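Local coordinates for protein MdcE (Pseudomonas aeruginosa, PDB 5VIP) that probably acts as a transferase, as the gamma subunit of the biotin-independent malonate decarboxylase, at residues A37-A49 and V58-P70. Residues are numbered along the deposited sequence; the frame is centred on the assembly and turned at random.
Sequences APRPGDPASLRVA and VRFLAVVPDPDNP
The antiparallel hairpin of strands 46-53 and 56-63 forms one margin of the mixed sheet, with 46-53 outermost within the chain; the short segments 46-49 and 58-63 run 174° apart. Arg-47 pairs with Ala-62 and Ala-49 with Phe-60 as hydrogen-bonded pairs, whereas Leu-46/Val-63 and Val-48/Leu-61 are non-hydrogen-bonded. The straightest link is Arg-47 N to Ala-62 O, 2.9 Å with 177° at the hydrogen. Past the last bridge, Val-64 N still donates to Ser-45 O at 2.9 Å.

Side chains sort onto two faces. Leu-46, Val-48, Leu-61 and Val-63 share one, which helix 81-97 covers through Val-91 and Leu-87; Val-48 CG2 lies 4.3 Å from Leu-61 CD2. Arg-47, Ala-49, Phe-60 and Ala-62 share the other, where helix 24-33 packs through Phe-29. The Arg-47 chain bends at chi2, and its guanidinium is sandwiched: Pro-38 CD sits over the centre of one face and Val-64 CG2 over the opposite face, offset toward the rim, 3.6 Å from Arg-47 NH1. Arg-47 NH1 also points at Ala-44 O, at a doubtfully short 2.5 Å, while NE reaches Leu-36 O.

Arg-59, extended until chi3, lays its CD 3.7 Å from Val-48 CG1. Arg-59 NH2 lies 3.6 Å from Arg-39 NH2, the two guanidinium planes 73° apart. Glu-93 bridges to both arginines; Asp-50 takes Arg-59 NE, and Asp-42 is gripped side-on by Arg-39 NE and NH1. Beyond the strands, Asn-69 ND2 and Ser-45 OG converge on Glu-83 OE2 without bonding each other.

Glu-93, shared by both, together with Asp-42 and Asp-50 probably neutralises the charge of the close arginine pair. Through Glu-93 and Glu-83, helix 81-97 is bonded to Arg-39 and Ser-45 of segment 37-49 and to Arg-59 and Asn-69 of segment 58-70.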
loop_
_atom_site.group_PDB
_atom_site.type_symbol
_atom_site.label_atom_id
_atom_site.label_comp_id
_atom_site.label_asym_id
_atom_site.label_seq_id
_atom_site.Cartn_x
_atom_site.Cartn_y
_atom_site.Cartn_z
ATOM N N ALA A 37 -13.016 2.516 -24.974
ATOM C CA ALA A 37 -11.631 2.601 -25.429
ATOM C C ALA A 37 -10.778 3.462 -24.508
ATOM O O ALA A 37 -11.249 4.475 -23.991
ATOM C CB ALA A 37 -11.575 3.150 -26.848
ATOM N N PRO A 38 -9.509 3.064 -24.314
ATOM C CA PRO A 38 -8.572 3.846 -23.498
ATOM C C PRO A 38 -8.305 5.228 -24.090
ATOM O O PRO A 38 -8.543 5.438 -25.281
ATOM C CB PRO A 38 -7.297 2.989 -23.502
ATOM C CG PRO A 38 -7.405 2.143 -24.726
ATOM C CD PRO A 38 -8.872 1.869 -24.899
ATOM N N ARG A 39 -7.843 6.158 -23.254
ATOM C CA ARG A 39 -7.434 7.478 -23.714
ATOM C C ARG A 39 -6.097 7.368 -24.435
ATOM O O ARG A 39 -5.285 6.499 -24.101
ATOM C CB ARG A 39 -7.319 8.461 -22.544
ATOM C CG ARG A 39 -8.580 8.635 -21.714
ATOM C CD ARG A 39 -8.394 9.746 -20.690
ATOM N NE ARG A 39 -7.224 9.511 -19.847
ATOM C CZ ARG A 39 -6.680 10.416 -19.033
ATOM N NH1 ARG A 39 -5.616 10.096 -18.308
ATOM N NH2 ARG A 39 -7.191 11.636 -18.940
ATOM N N PRO A 40 -5.867 8.247 -25.428
ATOM C CA PRO A 40 -4.635 8.291 -26.224
ATOM C C PRO A 40 -3.351 8.150 -25.415
ATOM O O PRO A 40 -2.497 7.339 -25.770
ATOM C CB PRO A 40 -4.712 9.670 -26.881
ATOM C CG PRO A 40 -6.172 9.841 -27.131
ATOM C CD PRO A 40 -6.869 9.203 -25.939
ATOM N N GLY A 41 -3.217 8.910 -24.336
ATOM C CA GLY A 41 -1.985 8.889 -23.565
ATOM C C GLY A 41 -1.822 7.762 -22.555
ATOM O O GLY A 41 -0.738 7.583 -21.998
ATOM N N ASP A 42 -2.886 6.996 -22.313
ATOM C CA ASP A 42 -2.862 5.966 -21.272
ATOM C C ASP A 42 -2.400 4.605 -21.782
ATOM O O ASP A 42 -2.565 4.296 -22.955
ATOM C CB ASP A 42 -4.254 5.810 -20.645
ATOM C CG ASP A 42 -4.666 7.017 -19.813
ATOM O OD1 ASP A 42 -3.785 7.814 -19.424
ATOM O OD2 ASP A 42 -5.874 7.152 -19.528
ATOM N N PRO A 43 -1.813 3.786 -20.892
ATOM C CA PRO A 43 -1.660 2.357 -21.185
ATOM C C PRO A 43 -3.019 1.724 -21.520
ATOM O O PRO A 43 -4.037 2.137 -20.957
ATOM C CB PRO A 43 -1.098 1.783 -19.880
ATOM C CG PRO A 43 -0.456 2.943 -19.195
ATOM C CD PRO A 43 -1.225 4.163 -19.594
ATOM N N ALA A 44 -3.030 0.728 -22.402
ATOM C CA ALA A 44 -4.270 0.074 -22.822
ATOM C C ALA A 44 -4.919 -0.729 -21.696
ATOM O O ALA A 44 -6.085 -1.123 -21.792
ATOM C CB ALA A 44 -4.005 -0.828 -24.017
ATOM N N SER A 45 -4.155 -0.980 -20.637
ATOM C CA SER A 45 -4.663 -1.680 -19.462
ATOM C C SER A 45 -5.345 -0.722 -18.485
ATOM O O SER A 45 -5.736 -1.116 -17.392
ATOM C CB SER A 45 -3.522 -2.407 -18.764
ATOM O OG SER A 45 -2.425 -1.522 -18.600
ATOM N N LEU A 46 -5.466 0.541 -18.882
ATOM C CA LEU A 46 -6.118 1.567 -18.076
ATOM C C LEU A 46 -7.313 2.178 -18.791
ATOM O O LEU A 46 -7.203 2.583 -19.946
ATOM C CB LEU A 46 -5.135 2.686 -17.742
ATOM C CG LEU A 46 -4.804 2.831 -16.272
ATOM C CD1 LEU A 46 -4.101 1.567 -15.847
ATOM C CD2 LEU A 46 -3.946 4.066 -16.043
ATOM N N ARG A 47 -8.447 2.253 -18.105
ATOM C CA ARG A 47 -9.574 3.028 -18.597
ATOM C C ARG A 47 -9.813 4.215 -17.678
ATOM O O ARG A 47 -10.003 4.043 -16.467
ATOM C CB ARG A 47 -10.837 2.175 -18.686
ATOM C CG ARG A 47 -10.733 1.010 -19.636
ATOM C CD ARG A 47 -10.596 1.467 -21.078
ATOM N NE ARG A 47 -10.609 0.318 -21.981
ATOM C CZ ARG A 47 -9.523 -0.365 -22.322
ATOM N NH1 ARG A 47 -8.343 -0.002 -21.834
ATOM N NH2 ARG A 47 -9.613 -1.406 -23.143
ATOM N N VAL A 48 -9.817 5.410 -18.265
ATOM C CA VAL A 48 -10.038 6.656 -17.536
ATOM C C VAL A 48 -11.037 7.513 -18.307
ATOM O O VAL A 48 -10.916 7.664 -19.523
ATOM C CB VAL A 48 -8.719 7.457 -17.343
ATOM C CG1 VAL A 48 -8.969 8.735 -16.551
ATOM C CG2 VAL A 48 -7.647 6.602 -16.669
ATOM N N ALA A 49 -12.016 8.075 -17.606
ATOM C CA ALA A 49 -13.019 8.927 -18.240
ATOM C C ALA A 49 -13.573 9.928 -17.239
ATOM O O ALA A 49 -13.830 9.583 -16.089
ATOM C CB ALA A 49 -14.145 8.086 -18.821
ATOM N N VAL A 58 -16.821 13.881 -11.776
ATOM C CA VAL A 58 -16.153 12.643 -11.368
ATOM C C VAL A 58 -15.190 12.129 -12.436
ATOM O O VAL A 58 -15.328 12.440 -13.621
ATOM C CB VAL A 58 -17.166 11.508 -11.037
ATOM C CG1 VAL A 58 -18.259 12.002 -10.110
ATOM C CG2 VAL A 58 -17.773 10.926 -12.297
ATOM N N ARG A 59 -14.208 11.340 -12.010
ATOM C CA ARG A 59 -13.342 10.629 -12.938
ATOM C C ARG A 59 -13.359 9.146 -12.579
ATOM O O ARG A 59 -13.070 8.773 -11.438
ATOM C CB ARG A 59 -11.916 11.201 -12.906
ATOM C CG ARG A 59 -10.867 10.352 -13.624
ATOM C CD ARG A 59 -9.537 11.113 -13.746
ATOM N NE ARG A 59 -9.608 12.147 -14.780
ATOM C CZ ARG A 59 -8.555 12.712 -15.371
ATOM N NH1 ARG A 59 -7.316 12.362 -15.030
ATOM N NH2 ARG A 59 -8.743 13.631 -16.316
ATOM N N PHE A 60 -13.736 8.313 -13.547
ATOM C CA PHE A 60 -13.732 6.859 -13.385
ATOM C C PHE A 60 -12.351 6.300 -13.723
ATOM O O PHE A 60 -11.727 6.714 -14.697
ATOM C CB PHE A 60 -14.780 6.189 -14.290
ATOM C CG PHE A 60 -16.217 6.490 -13.921
ATOM C CD1 PHE A 60 -16.905 5.681 -13.025
ATOM C CD2 PHE A 60 -16.887 7.562 -14.498
ATOM C CE1 PHE A 60 -18.230 5.944 -12.699
ATOM C CE2 PHE A 60 -18.212 7.833 -14.173
ATOM C CZ PHE A 60 -18.882 7.023 -13.274
ATOM N N LEU A 61 -11.880 5.342 -12.932
ATOM C CA LEU A 61 -10.609 4.690 -13.218
ATOM C C LEU A 61 -10.753 3.202 -13.036
ATOM O O LEU A 61 -11.252 2.748 -12.019
ATOM C CB LEU A 61 -9.483 5.201 -12.305
ATOM C CG LEU A 61 -9.172 6.691 -12.328
ATOM C CD1 LEU A 61 -9.765 7.350 -11.096
ATOM C CD2 LEU A 61 -7.671 6.895 -12.378
ATOM N N ALA A 62 -10.281 2.449 -14.014
ATOM C CA ALA A 62 -10.317 1.006 -13.942
ATOM C C ALA A 62 -9.055 0.424 -14.552
ATOM O O ALA A 62 -8.592 0.868 -15.609
ATOM C CB ALA A 62 -11.564 0.460 -14.667
ATOM N N VAL A 63 -8.502 -0.576 -13.882
ATOM C CA VAL A 63 -7.489 -1.413 -14.490
ATOM C C VAL A 63 -8.194 -2.576 -15.183
ATOM O O VAL A 63 -9.086 -3.193 -14.601
ATOM C CB VAL A 63 -6.504 -1.931 -13.451
ATOM C CG1 VAL A 63 -5.464 -2.831 -14.112
ATOM C CG2 VAL A 63 -5.839 -0.754 -12.738
ATOM N N VAL A 64 -7.816 -2.868 -16.425
ATOM C CA VAL A 64 -8.481 -3.926 -17.195
ATOM C C VAL A 64 -7.446 -4.753 -17.955
ATOM O O VAL A 64 -6.322 -4.295 -18.165
ATOM C CB VAL A 64 -9.503 -3.334 -18.199
ATOM C CG1 VAL A 64 -10.571 -2.506 -17.468
ATOM C CG2 VAL A 64 -8.773 -2.486 -19.233
ATOM N N PRO A 65 -7.816 -5.977 -18.372
ATOM C CA PRO A 65 -6.841 -6.813 -19.070
ATOM C C PRO A 65 -6.373 -6.192 -20.372
ATOM O O PRO A 65 -7.158 -5.560 -21.081
ATOM C CB PRO A 65 -7.615 -8.109 -19.330
ATOM C CG PRO A 65 -8.643 -8.142 -18.276
ATOM C CD PRO A 65 -9.057 -6.717 -18.090
ATOM N N ASP A 66 -5.088 -6.355 -20.660
ATOM C CA ASP A 66 -4.515 -5.966 -21.941
ATOM C C ASP A 66 -3.605 -7.081 -22.448
ATOM O O ASP A 66 -2.439 -7.187 -22.040
ATOM C CB ASP A 66 -3.738 -4.652 -21.828
ATOM C CG ASP A 66 -3.029 -4.277 -23.129
ATOM O OD1 ASP A 66 -3.428 -4.783 -24.203
ATOM O OD2 ASP A 66 -2.073 -3.474 -23.076
ATOM N N PRO A 67 -4.137 -7.922 -23.344
ATOM C CA PRO A 67 -3.383 -9.047 -23.911
ATOM C C PRO A 67 -2.152 -8.600 -24.698
ATOM O O PRO A 67 -1.276 -9.426 -24.949
ATOM C CB PRO A 67 -4.408 -9.731 -24.832
ATOM C CG PRO A 67 -5.456 -8.696 -25.087
ATOM C CD PRO A 67 -5.523 -7.872 -23.842
ATOM N N ASP A 68 -2.086 -7.319 -25.060
ATOM C CA ASP A 68 -0.960 -6.776 -25.817
ATOM C C ASP A 68 -0.039 -5.929 -24.944
ATOM O O ASP A 68 0.729 -5.108 -25.458
ATOM C CB ASP A 68 -1.460 -5.932 -26.994
ATOM C CG ASP A 68 -2.349 -6.719 -27.938
ATOM O OD1 ASP A 68 -2.109 -7.932 -28.108
ATOM O OD2 ASP A 68 -3.294 -6.125 -28.499
ATOM N N ASN A 69 -0.127 -6.117 -23.630
ATOM C CA ASN A 69 0.725 -5.377 -22.700
ATOM C C ASN A 69 2.195 -5.571 -23.049
ATOM O O ASN A 69 2.637 -6.702 -23.243
ATOM C CB ASN A 69 0.462 -5.821 -21.257
ATOM C CG ASN A 69 0.908 -4.789 -20.238
ATOM O OD1 ASN A 69 2.065 -4.372 -20.224
ATOM N ND2 ASN A 69 -0.021 -4.354 -19.389
ATOM N N PRO A 70 2.948 -4.466 -23.157
ATOM C CA PRO A 70 4.396 -4.516 -23.394
ATOM C C PRO A 70 5.105 -5.445 -22.406
ATOM O O PRO A 70 6.145 -6.005 -22.743
ATOM C CB PRO A 70 4.836 -3.059 -23.200
ATOM C CG PRO A 70 3.623 -2.264 -23.560
ATOM C CD PRO A 70 2.437 -3.081 -23.122
#